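Local coordinates for protein mycobacterial cidal antitoxin MbcA (PDB 6FKG) that neutralises its partner toxin MbcT, an NAD+ phosphorylase of Mycobacterium tuberculosis, by blocking access to the toxin active site, at residues N51-R54 / L55-A59; G20-Y23 / E24-G27; D31-P34 / R35-A38; A74-W77 / M78-N82; P90-L93 / V94-G97. All blocks are in the same frame, centred on the assembly; numbering follows the deposited sequence.

Interaction 1: N51-R54 / L55-A59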
loop_
_atom_site.group_PDB
_atom_site.type_symbol
_atom_site.label_atom_id
_atom_site.label_comp_id
_atom_site.label_asym_id
_atom_site.label_seq_id
_atom_site.Cartn_x
_atom_site.Cartn_y
_atom_site.Cartn_z
ATOM N N ASN C 51 -8.303 -17.877 15.753
ATOM C CA ASN C 51 -8.408 -16.427 15.821
ATOM C C ASN C 51 -9.380 -16.027 16.926
ATOM O O ASN C 51 -10.591 -15.997 16.722
ATOM C CB ASN C 51 -8.839 -15.846 14.468
ATOM C CG ASN C 51 -8.649 -14.337 14.404
ATOM O OD1 ASN C 51 -8.770 -13.650 15.414
ATOM N ND2 ASN C 51 -8.333 -13.824 13.225
ATOM N N LYS C 52 -8.835 -15.727 18.099
ATOM C CA LYS C 52 -9.657 -15.363 19.249
ATOM C C LYS C 52 -10.464 -14.083 19.010
ATOM O O LYS C 52 -11.601 -13.966 19.455
ATOM C CB LYS C 52 -8.777 -15.198 20.485
ATOM C CG LYS C 52 -9.498 -14.609 21.686
ATOM C CD LYS C 52 -8.556 -14.515 22.880
ATOM C CE LYS C 52 -9.124 -13.616 23.968
ATOM N NZ LYS C 52 -8.161 -13.491 25.083
ATOM N N GLN C 53 -9.863 -13.121 18.325
ATOM C CA GLN C 53 -10.567 -11.889 17.994
ATOM C C GLN C 53 -11.848 -12.190 17.210
ATOM O O GLN C 53 -12.899 -11.609 17.479
ATOM C CB GLN C 53 -9.660 -10.952 17.188
ATOM C CG GLN C 53 -10.312 -9.611 16.854
ATOM C CD GLN C 53 -9.583 -8.846 15.746
ATOM O OE1 GLN C 53 -8.353 -8.859 15.668
ATOM N NE2 GLN C 53 -10.350 -8.180 14.881
ATOM N N ARG C 54 -11.768 -13.116 16.258
ATOM C CA ARG C 54 -12.949 -13.464 15.465
ATOM C C ARG C 54 -14.005 -14.196 16.296
ATOM O O ARG C 54 -15.197 -13.994 16.082
ATOM C CB ARG C 54 -12.564 -14.322 14.258
ATOM C CG ARG C 54 -11.805 -13.578 13.182
ATOM C CD ARG C 54 -12.697 -12.605 12.414
ATOM N NE ARG C 54 -11.901 -11.972 11.370
ATOM C CZ ARG C 54 -11.221 -10.841 11.528
ATOM N NH1 ARG C 54 -11.272 -10.178 12.683
ATOM N NH2 ARG C 54 -10.497 -10.368 10.523
ATOM N N LEU C 55 -13.579 -15.048 17.227
ATOM C CA LEU C 55 -14.523 -15.729 18.114
ATOM C C LEU C 55 -15.320 -14.716 18.931
ATOM O O LEU C 55 -16.538 -14.842 19.105
ATOM C CB LEU C 55 -13.800 -16.691 19.061
ATOM C CG LEU C 55 -13.683 -18.179 18.749
ATOM C CD1 LEU C 55 -12.963 -18.849 19.896
ATOM C CD2 LEU C 55 -15.048 -18.813 18.528
ATOM N N ILE C 56 -14.633 -13.695 19.431
ATOM C CA ILE C 56 -15.308 -12.684 20.225
ATOM C C ILE C 56 -16.260 -11.877 19.355
ATOM O O ILE C 56 -17.392 -11.581 19.760
ATOM C CB ILE C 56 -14.301 -11.753 20.911
ATOM C CG1 ILE C 56 -13.497 -12.559 21.928
ATOM C CG2 ILE C 56 -15.019 -10.583 21.565
ATOM C CD1 ILE C 56 -12.222 -11.872 22.384
ATOM N N GLU C 57 -15.820 -11.542 18.147
ATOM C CA GLU C 57 -16.671 -10.784 17.241
ATOM C C GLU C 57 -17.927 -11.587 16.874
ATOM O O GLU C 57 -19.030 -11.049 16.797
ATOM C CB GLU C 57 -15.884 -10.384 16.001
ATOM C CG GLU C 57 -14.812 -9.334 16.340
ATOM C CD GLU C 57 -13.750 -9.193 15.272
ATOM O OE1 GLU C 57 -13.798 -9.928 14.269
ATOM O OE2 GLU C 57 -12.854 -8.338 15.432
ATOM N N LEU C 58 -17.751 -12.880 16.677
ATOM C CA LEU C 58 -18.892 -13.758 16.396
ATOM C C LEU C 58 -19.867 -13.805 17.577
ATOM O O LEU C 58 -21.088 -13.791 17.388
ATOM C CB LEU C 58 -18.397 -15.158 16.060
ATOM C CG LEU C 58 -19.475 -16.206 15.794
ATOM C CD1 LEU C 58 -20.411 -15.776 14.643
ATOM C CD2 LEU C 58 -18.812 -17.564 15.497
ATOM N N ALA C 59 -19.331 -13.861 18.797
ATOM C CA ALA C 59 -20.167 -13.800 19.997
ATOM C C ALA C 59 -20.942 -12.477 20.075
ATOM O O ALA C 59 -22.139 -12.480 20.387
ATOM C CB ALA C 59 -19.311 -14.011 21.269
#
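Residues 51-59 run from the N-cap into the first turns of helix 52-65, where the i to i+4 bonds from Leu55 N to Asn51 O, Ile56 N to Lys52 O, Glu57 N to Gln53 O and Leu58 N to Arg54 O are all made. The side chain of Glu57 is shared by two residues of the preceding turn. Gln53 NE2 gives a short, nearly straight bond of 2.6 Å to Glu57 OE2, on the syn side of the carboxylate. The amide and carboxylate planes stand 76° apart. Arg54 NH1 reaches Glu57 OE1 at 3.0 Å in a salt bridge. Here the two flat groups are nearly parallel, but the bond is bent. A bend at chi2 (-72°) brings Arg54 NH1 within reach of Glu57 OE1. Arg54 NE donates to Arg95 O, so the guanidinium is anchored at two places. Lys52 CE packs on Ile56 CD1 at 3.9 Å, and Lys52 NZ bonds to Leu5 O of the MbcT chain. At the start of the helix, Asn51 OD1 accepts from Arg54 N at 3.2 Å, with the donor above the amide carbonyl plane. This is an asparagine N-cap, followed by side-chain pairing at i+3 and i+4.

Interaction 2: G20-Y23 / E24-G27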
loop_
_atom_site.group_PDB
_atom_site.type_symbol
_atom_site.label_atom_id
_atom_site.label_comp_id
_atom_site.label_asym_id
_atom_site.label_seq_id
_atom_site.Cartn_x
_atom_site.Cartn_y
_atom_site.Cartn_z
ATOM N N GLY C 20 -26.994 -21.860 17.990
ATOM C CA GLY C 20 -27.054 -23.205 17.432
ATOM C C GLY C 20 -26.019 -23.511 16.366
ATOM O O GLY C 20 -26.194 -24.434 15.564
ATOM N N LEU C 21 -24.931 -22.743 16.344
ATOM C CA LEU C 21 -23.870 -23.003 15.383
ATOM C C LEU C 21 -23.171 -24.324 15.677
ATOM O O LEU C 21 -23.041 -24.734 16.830
ATOM C CB LEU C 21 -22.846 -21.872 15.389
ATOM C CG LEU C 21 -23.412 -20.485 15.065
ATOM C CD1 LEU C 21 -22.271 -19.484 14.919
ATOM C CD2 LEU C 21 -24.291 -20.504 13.823
ATOM N N THR C 22 -22.732 -24.993 14.623
ATOM C CA THR C 22 -21.890 -26.171 14.785
ATOM C C THR C 22 -20.449 -25.710 14.917
ATOM O O THR C 22 -20.117 -24.612 14.482
ATOM C CB THR C 22 -21.996 -27.120 13.596
ATOM O OG1 THR C 22 -21.385 -26.503 12.457
ATOM C CG2 THR C 22 -23.460 -27.422 13.284
ATOM N N TYR C 23 -19.590 -26.543 15.495
ATOM C CA TYR C 23 -18.176 -26.174 15.608
ATOM C C TYR C 23 -17.517 -26.104 14.225
ATOM O O TYR C 23 -16.522 -25.412 14.043
ATOM C CB TYR C 23 -17.436 -27.157 16.519
ATOM C CG TYR C 23 -17.777 -26.971 17.985
ATOM C CD1 TYR C 23 -17.955 -25.697 18.510
ATOM C CD2 TYR C 23 -17.951 -28.056 18.831
ATOM C CE1 TYR C 23 -18.268 -25.505 19.838
ATOM C CE2 TYR C 23 -18.267 -27.874 20.171
ATOM C CZ TYR C 23 -18.420 -26.591 20.665
ATOM O OH TYR C 23 -18.738 -26.378 21.987
ATOM N N GLU C 24 -18.067 -26.816 13.242
ATOM C CA GLU C 24 -17.552 -26.683 11.885
ATOM C C GLU C 24 -17.866 -25.303 11.335
ATOM O O GLU C 24 -17.015 -24.685 10.688
ATOM C CB GLU C 24 -18.118 -27.750 10.951
ATOM C CG GLU C 24 -17.626 -29.155 11.255
ATOM C CD GLU C 24 -18.239 -29.684 12.536
ATOM O OE1 GLU C 24 -19.373 -29.261 12.841
ATOM O OE2 GLU C 24 -17.587 -30.472 13.250
ATOM N N GLU C 25 -19.081 -24.816 11.587
ATOM C CA GLU C 25 -19.454 -23.469 11.147
ATOM C C GLU C 25 -18.603 -22.429 11.843
ATOM O O GLU C 25 -18.106 -21.504 11.211
ATOM C CB GLU C 25 -20.930 -23.177 11.416
ATOM C CG GLU C 25 -21.860 -23.830 10.403
ATOM C CD GLU C 25 -23.285 -23.952 10.923
ATOM O OE1 GLU C 25 -23.493 -23.788 12.147
ATOM O OE2 GLU C 25 -24.191 -24.213 10.106
ATOM N N VAL C 26 -18.442 -22.581 13.150
ATOM C CA VAL C 26 -17.621 -21.634 13.898
ATOM C C VAL C 26 -16.185 -21.687 13.411
ATOM O O VAL C 26 -15.575 -20.652 13.182
ATOM C CB VAL C 26 -17.652 -21.896 15.407
ATOM C CG1 VAL C 26 -16.784 -20.863 16.123
ATOM C CG2 VAL C 26 -19.092 -21.815 15.923
ATOM N N GLY C 27 -15.649 -22.894 13.268
ATOM C CA GLY C 27 -14.306 -23.074 12.752
ATOM C C GLY C 27 -14.054 -22.340 11.446
ATOM O O GLY C 27 -13.013 -21.716 11.266
HETATM O O HOH W 1 -26.073 -24.632 12.965
#
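Glu25 OE1 is gripped from two directions, by Thr22 N and by a water. Thr22 N lies 2.9 Å from Glu25 OE1, and its N-H points almost straight at the oxygen (169°), although it arrives from above the carboxylate plane. The water lies 2.8 Å from Glu25 OE1 and within hydrogen-bonding distance of Gly20 O, where the loop leaves helix 7-19. The reverse bond runs from Glu25 N to Thr22 OG1, at 3.0 Å. With one bond each way, Thr22 and Glu25 form a capping box at the start of helix 23-30. Thr22 OG1 can reach Glu25 N because it stands between its own backbone N and carbonyl carbon (chi1 69°). Glu25 CG lies against the same hydroxyl. The Glu25 chain is extended beyond CG, which carries the carboxylate back to the loop. Glu24 OE1 is a weak further neighbour of Thr22 OG1. Next to the capping box, Leu21 CB packs on Val26 CG2 at 3.8 Å, the side chains crossing at about a right angle. Both are buried, against Ile16 of helix 7-19 and Leu58 of helix 52-65. Val26 N donates to Thr22 O and Gly27 N to Tyr23 O.

Interaction 3: D31-P34 / R35-A38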
loop_
_atom_site.group_PDB
_atom_site.type_symbol
_atom_site.label_atom_id
_atom_site.label_comp_id
_atom_site.label_asym_id
_atom_site.label_seq_id
_atom_site.Cartn_x
_atom_site.Cartn_y
_atom_site.Cartn_z
ATOM N N ASP C 31 -11.330 -19.366 11.522
ATOM C CA ASP C 31 -10.103 -19.969 10.992
ATOM C C ASP C 31 -9.476 -20.967 11.966
ATOM O O ASP C 31 -8.285 -20.885 12.282
ATOM C CB ASP C 31 -9.098 -18.868 10.633
ATOM C CG ASP C 31 -7.934 -19.380 9.809
ATOM O OD1 ASP C 31 -8.064 -20.468 9.215
ATOM O OD2 ASP C 31 -6.891 -18.694 9.766
ATOM N N ALA C 32 -10.275 -21.924 12.434
ATOM C CA ALA C 32 -9.772 -22.963 13.334
ATOM C C ALA C 32 -10.394 -24.296 12.975
ATOM O O ALA C 32 -11.417 -24.334 12.314
ATOM C CB ALA C 32 -10.076 -22.619 14.787
ATOM N N SER C 33 -9.782 -25.386 13.418
ATOM C CA SER C 33 -10.419 -26.693 13.284
ATOM C C SER C 33 -11.605 -26.739 14.228
ATOM O O SER C 33 -11.638 -25.997 15.222
ATOM C CB SER C 33 -9.437 -27.818 13.616
ATOM O OG SER C 33 -9.084 -27.756 14.990
ATOM N N PRO C 34 -12.586 -27.598 13.930
ATOM C CA PRO C 34 -13.719 -27.795 14.843
ATOM C C PRO C 34 -13.275 -28.256 16.236
ATOM O O PRO C 34 -13.845 -27.802 17.234
ATOM C CB PRO C 34 -14.549 -28.874 14.138
ATOM C CG PRO C 34 -14.231 -28.691 12.693
ATOM C CD PRO C 34 -12.776 -28.316 12.653
ATOM N N ARG C 35 -12.270 -29.130 16.309
ATOM C CA ARG C 35 -11.779 -29.584 17.606
ATOM C C ARG C 35 -11.186 -28.425 18.411
ATOM O O ARG C 35 -11.379 -28.342 19.625
ATOM C CB ARG C 35 -10.729 -30.685 17.459
ATOM C CG ARG C 35 -10.209 -31.162 18.813
ATOM C CD ARG C 35 -9.401 -32.447 18.734
ATOM N NE ARG C 35 -8.160 -32.274 17.989
ATOM C CZ ARG C 35 -6.989 -31.968 18.540
ATOM N NH1 ARG C 35 -6.888 -31.797 19.855
ATOM N NH2 ARG C 35 -5.916 -31.832 17.773
ATOM N N SER C 36 -10.465 -27.536 17.735
ATOM C CA SER C 36 -9.881 -26.380 18.412
ATOM C C SER C 36 -10.961 -25.457 18.989
ATOM O O SER C 36 -10.799 -24.902 20.085
ATOM C CB SER C 36 -8.963 -25.614 17.456
ATOM O OG SER C 36 -7.797 -26.382 17.177
ATOM N N VAL C 37 -12.065 -25.294 18.265
ATOM C CA VAL C 37 -13.165 -24.464 18.765
ATOM C C VAL C 37 -13.832 -25.131 19.966
ATOM O O VAL C 37 -14.133 -24.474 20.967
ATOM C CB VAL C 37 -14.218 -24.188 17.668
ATOM C CG1 VAL C 37 -15.448 -23.497 18.259
ATOM C CG2 VAL C 37 -13.613 -23.348 16.558
ATOM N N ALA C 38 -14.057 -26.439 19.862
ATOM C CA ALA C 38 -14.691 -27.187 20.940
ATOM C C ALA C 38 -13.859 -27.109 22.215
ATOM O O ALA C 38 -14.404 -26.892 23.298
ATOM C CB ALA C 38 -14.912 -28.655 20.539
HETATM O O HOH W 2 -7.135 -25.088 14.797
#
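From CB, the side chain of Ser33 passes Ser36 OG at 4.2 Å, then ends in OG, which meets the hydroxyl of Ser36 directly. Ser33 OG and Ser36 OG are 2.9 Å apart and hydrogen-bonded. Either could be the donor. Ser33 OG also lies 3.1 Å from Ser36 N, and Ser36 CB packs close beside it. With chi1 at 66°, Ser33 OG stands between its backbone N and carbonyl carbon, which brings it to Ser36. A water joins the two serines. It accepts from Ser33 N at 3.0 Å and is bonded to Ser36 OG at 2.8 Å, so the Ser36 hydroxyl has both a serine and a water as partners. Ser33 occupies the N-cap position of helix 34-41, and Pro34 follows as the first helical residue, a common place for proline because its nitrogen has no hydrogen to give. The helix then takes up its regular pattern, with Val37 N bonded to Ser33 O and Ala38 N to Pro34 O. On the buried side, Ala32 CB touches Val37 CG2 at 4.0 Å, while Val37 also packs on Tyr23 and Val26 of helix 23-30. Arg35 extends away from this small core. Its NH2 makes a salt bridge with Asp119 of the MbcT chain.

Interaction 4: A74-W77 / M78-N82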
loop_
_atom_site.group_PDB
_atom_site.type_symbol
_atom_site.label_atom_id
_atom_site.label_comp_id
_atom_site.label_asym_id
_atom_site.label_seq_id
_atom_site.Cartn_x
_atom_site.Cartn_y
_atom_site.Cartn_z
ATOM N N ALA C 74 -32.440 -16.963 13.172
ATOM C CA ALA C 74 -31.169 -16.293 13.374
ATOM C C ALA C 74 -30.067 -17.141 12.759
ATOM O O ALA C 74 -29.189 -16.650 12.053
ATOM C CB ALA C 74 -30.918 -16.065 14.860
ATOM N N ASN C 75 -30.152 -18.440 13.002
ATOM C CA ASN C 75 -29.176 -19.365 12.465
ATOM C C ASN C 75 -29.142 -19.343 10.927
ATOM O O ASN C 75 -28.089 -19.177 10.325
ATOM C CB ASN C 75 -29.484 -20.765 12.981
ATOM C CG ASN C 75 -28.471 -21.782 12.529
ATOM O OD1 ASN C 75 -28.420 -22.141 11.357
ATOM N ND2 ASN C 75 -27.678 -22.281 13.467
ATOM N N VAL C 76 -30.302 -19.515 10.302
ATOM C CA VAL C 76 -30.414 -19.425 8.846
ATOM C C VAL C 76 -29.884 -18.088 8.309
ATOM O O VAL C 76 -29.196 -18.025 7.286
ATOM C CB VAL C 76 -31.883 -19.589 8.399
ATOM C CG1 VAL C 76 -32.027 -19.345 6.897
ATOM C CG2 VAL C 76 -32.424 -20.978 8.801
ATOM N N TRP C 77 -30.234 -17.015 8.996
ATOM C CA TRP C 77 -29.827 -15.658 8.585
ATOM C C TRP C 77 -28.311 -15.497 8.463
ATOM O O TRP C 77 -27.817 -14.816 7.555
ATOM C CB TRP C 77 -30.370 -14.649 9.595
ATOM C CG TRP C 77 -30.165 -13.212 9.282
ATOM C CD1 TRP C 77 -30.996 -12.404 8.548
ATOM C CD2 TRP C 77 -29.096 -12.372 9.757
ATOM N NE1 TRP C 77 -30.490 -11.113 8.524
ATOM C CE2 TRP C 77 -29.326 -11.075 9.250
ATOM C CE3 TRP C 77 -27.951 -12.602 10.531
ATOM C CZ2 TRP C 77 -28.464 -10.003 9.509
ATOM C CZ3 TRP C 77 -27.096 -11.529 10.795
ATOM C CH2 TRP C 77 -27.361 -10.251 10.288
ATOM N N MET C 78 -27.573 -16.136 9.369
ATOM C CA MET C 78 -26.113 -16.044 9.348
ATOM C C MET C 78 -25.553 -16.576 8.040
ATOM O O MET C 78 -24.521 -16.087 7.578
ATOM C CB MET C 78 -25.488 -16.811 10.520
ATOM C CG MET C 78 -25.734 -16.196 11.875
ATOM S SD MET C 78 -24.846 -14.647 12.093
ATOM C CE MET C 78 -23.151 -15.202 11.996
ATOM N N PHE C 79 -26.243 -17.543 7.420
ATOM C CA PHE C 79 -25.689 -18.198 6.232
ATOM C C PHE C 79 -26.469 -17.901 4.958
ATOM O O PHE C 79 -26.269 -18.543 3.924
ATOM C CB PHE C 79 -25.599 -19.709 6.481
ATOM C CG PHE C 79 -24.842 -20.037 7.733
ATOM C CD1 PHE C 79 -23.463 -19.907 7.766
ATOM C CD2 PHE C 79 -25.509 -20.408 8.893
ATOM C CE1 PHE C 79 -22.759 -20.162 8.925
ATOM C CE2 PHE C 79 -24.811 -20.673 10.054
ATOM C CZ PHE C 79 -23.435 -20.548 10.074
ATOM N N SER C 80 -27.340 -16.901 5.028
ATOM C CA SER C 80 -28.142 -16.523 3.877
ATOM C C SER C 80 -27.575 -15.284 3.225
ATOM O O SER C 80 -27.368 -14.272 3.902
ATOM C CB SER C 80 -29.590 -16.271 4.283
ATOM O OG SER C 80 -30.171 -17.431 4.853
ATOM N N PRO C 81 -27.328 -15.355 1.909
ATOM C CA PRO C 81 -26.970 -14.164 1.139
ATOM C C PRO C 81 -28.000 -13.085 1.397
ATOM O O PRO C 81 -29.200 -13.312 1.267
ATOM C CB PRO C 81 -27.006 -14.650 -0.313
ATOM C CG PRO C 81 -26.705 -16.119 -0.212
ATOM C CD PRO C 81 -27.396 -16.562 1.060
ATOM N N ASN C 82 -27.526 -11.923 1.808
ATOM C CA ASN C 82 -28.400 -10.862 2.272
ATOM C C ASN C 82 -28.275 -9.670 1.330
ATOM O O ASN C 82 -27.183 -9.106 1.184
ATOM C CB ASN C 82 -28.024 -10.483 3.714
ATOM C CG ASN C 82 -29.063 -9.611 4.391
ATOM O OD1 ASN C 82 -29.523 -8.628 3.829
ATOM N ND2 ASN C 82 -29.452 -9.990 5.605
HETATM O O HOH W 3 -31.448 -8.582 7.554
HETATM O O HOH W 4 -28.710 -13.021 5.912
#
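The C-terminal end of helix 71-78, in the toxin-binding domain, unwinds here into the loop that leads towards helix 90-95. Val76 O accepts twice at this exit. Ser80 OG donates to Val76 O at 2.7 Å, and Phe79 N donates to the same oxygen at 3.0 Å. The two donors come from opposite faces of the carbonyl plane. Ser80 CB is directed towards the helix, and chi1 of -60° turns its hydroxyl onto Val76 O, alongside Val76 CG1. A weak bond from Ser80 N to Trp77 O adds a further link.

Two waters join the indole and the loop. Trp77 NE1 donates to one water, in the plane of the ring, at 2.9 Å. Asn82 ND2 donates to the same water at 3.1 Å. The second water lies over a face of the indole, offset towards the rim. It donates to Trp77 O and Ser80 O and accepts from Asn82 ND2. The Asn82 amide stands nearly perpendicular to the indole, 86° between planes, and its OD1 is held by Leu84 N. Met78 SD meets the edge of the Trp77 six-membered ring, 5.2 Å from its centroid, a Met-aromatic contact.

Trp77, Ser80 and Asn82 also pack on the MbcT chain. The turn is held through carbonyl oxygens that accept from backbone N-H, hydroxyl and water, with water standing in where Trp77 NE1 and Asn82 ND2, both donors, cannot bond each other.

Interaction 5: P90-L93 / V94-G97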
loop_
_atom_site.group_PDB
_atom_site.type_symbol
_atom_site.label_atom_id
_atom_site.label_comp_id
_atom_site.label_asym_id
_atom_site.label_seq_id
_atom_site.Cartn_x
_atom_site.Cartn_y
_atom_site.Cartn_z
ATOM N N PRO C 90 -23.883 -12.842 6.285
ATOM C CA PRO C 90 -23.329 -12.257 7.522
ATOM C C PRO C 90 -22.154 -13.056 8.115
ATOM O O PRO C 90 -21.192 -12.449 8.597
ATOM C CB PRO C 90 -24.529 -12.267 8.480
ATOM C CG PRO C 90 -25.739 -12.151 7.543
ATOM C CD PRO C 90 -25.363 -12.894 6.297
ATOM N N ALA C 91 -22.228 -14.385 8.078
ATOM C CA ALA C 91 -21.137 -15.213 8.598
ATOM C C ALA C 91 -19.816 -14.961 7.864
ATOM O O ALA C 91 -18.749 -14.982 8.478
ATOM C CB ALA C 91 -21.504 -16.696 8.526
ATOM N N ASP C 92 -19.882 -14.722 6.559
ATOM C CA ASP C 92 -18.688 -14.426 5.781
ATOM C C ASP C 92 -18.154 -13.022 6.115
ATOM O O ASP C 92 -16.946 -12.820 6.175
ATOM C CB ASP C 92 -18.965 -14.556 4.281
ATOM C CG ASP C 92 -19.259 -16.003 3.856
ATOM O OD1 ASP C 92 -18.958 -16.947 4.623
ATOM O OD2 ASP C 92 -19.798 -16.191 2.750
ATOM N N LEU C 93 -19.039 -12.060 6.362
ATOM C CA LEU C 93 -18.560 -10.751 6.823
ATOM C C LEU C 93 -17.826 -10.884 8.151
ATOM O O LEU C 93 -16.768 -10.264 8.364
ATOM C CB LEU C 93 -19.715 -9.747 6.957
ATOM C CG LEU C 93 -19.952 -8.895 5.701
ATOM C CD1 LEU C 93 -20.550 -9.749 4.587
ATOM C CD2 LEU C 93 -20.840 -7.689 6.008
ATOM N N VAL C 94 -18.376 -11.695 9.048
ATOM C CA VAL C 94 -17.742 -11.857 10.355
ATOM C C VAL C 94 -16.383 -12.514 10.149
ATOM O O VAL C 94 -15.380 -12.054 10.691
ATOM C CB VAL C 94 -18.608 -12.684 11.331
ATOM C CG1 VAL C 94 -17.836 -12.993 12.599
ATOM C CG2 VAL C 94 -19.906 -11.923 11.674
ATOM N N ARG C 95 -16.353 -13.576 9.345
ATOM C CA ARG C 95 -15.097 -14.258 9.023
ATOM C C ARG C 95 -14.036 -13.278 8.526
ATOM O O ARG C 95 -12.862 -13.341 8.923
ATOM C CB ARG C 95 -15.344 -15.331 7.966
ATOM C CG ARG C 95 -14.117 -16.155 7.605
ATOM C CD ARG C 95 -14.387 -16.940 6.327
ATOM N NE ARG C 95 -14.714 -16.035 5.224
ATOM C CZ ARG C 95 -15.339 -16.415 4.116
ATOM N NH1 ARG C 95 -15.696 -17.684 3.961
ATOM N NH2 ARG C 95 -15.605 -15.530 3.166
ATOM N N ASP C 96 -14.462 -12.356 7.669
ATOM C CA ASP C 96 -13.533 -11.474 6.979
ATOM C C ASP C 96 -13.296 -10.140 7.691
ATOM O O ASP C 96 -12.738 -9.216 7.103
ATOM C CB ASP C 96 -14.030 -11.232 5.550
ATOM C CG ASP C 96 -14.042 -12.515 4.722
ATOM O OD1 ASP C 96 -13.376 -13.483 5.142
ATOM O OD2 ASP C 96 -14.700 -12.563 3.659
ATOM N N GLY C 97 -13.699 -10.046 8.952
ATOM C CA GLY C 97 -13.390 -8.866 9.749
ATOM C C GLY C 97 -14.406 -7.739 9.709
ATOM O O GLY C 97 -14.191 -6.684 10.310
#
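A Schellman motif ends helix 90-95, and a salt-bridge network of Asp92, Arg95 and Asp96 lies beside it. Gly97, with positive phi, is the C-prime residue. Gly97 N bonds to Val94 O at 3.1 Å, and Glu98 N returns to Leu93 O. Before this closure the helix is regular. Val94 N donates to Pro90 O, Arg95 N to Ala91 O and Asp96 N to Asp92 O.

Arg95 uses the edge and the face of its guanidinium for different partners. Side-on, NE and NH2 grip the Asp96 carboxylate, one nitrogen to each oxygen. Arg95 NE meets Asp96 OD1 at 2.9 Å, from above the carboxylate plane. Arg95 NH2 meets Asp96 OD2 at 3.1 Å in an almost straight bond (176°), on the syn side. The bend at chi3 (59°) turns the group so that its edge faces Asp96. Asp92 comes over one face instead. Its carboxylate is stacked on the guanidinium, the two planes 8° apart, and the side chains point the same way. Asp92 OD1 lies 3.4 Å from Arg95 NH1, but no N-H is aimed at it, so this attraction is of charge alone. The positive group between them probably eases the repulsion between the two aspartates.

On the buried side of the helix, Val94 CG2 lies 3.4 Å from Pro90 O. Val94 and Ala91 pack on Ile29 of helix 23-30, Pro90 on Trp77 of helix 71-78, and Leu93 on Val102 of helix 99-110.

All five contacts are local and follow one another in series, with none nested or crossing. From the N terminus, interaction 2 starts helix 23-30, interaction 3 starts helix 34-41, and interaction 1 starts helix 52-65. Interaction 4 then ends helix 71-78, and interaction 5 spans helix 90-95 to its close. Interactions 2 and 3 meet where Tyr23 packs on Ala38. Val26 joins interaction 2 to Leu55 of interaction 1. Leu58 continues from interaction 1 to Met78 of interaction 4, whose Phe79 touches Leu21 and Glu25. Interactions 4 and 5 join through Met78 O and Ala91 N, while Arg54 links interaction 1 to interaction 5.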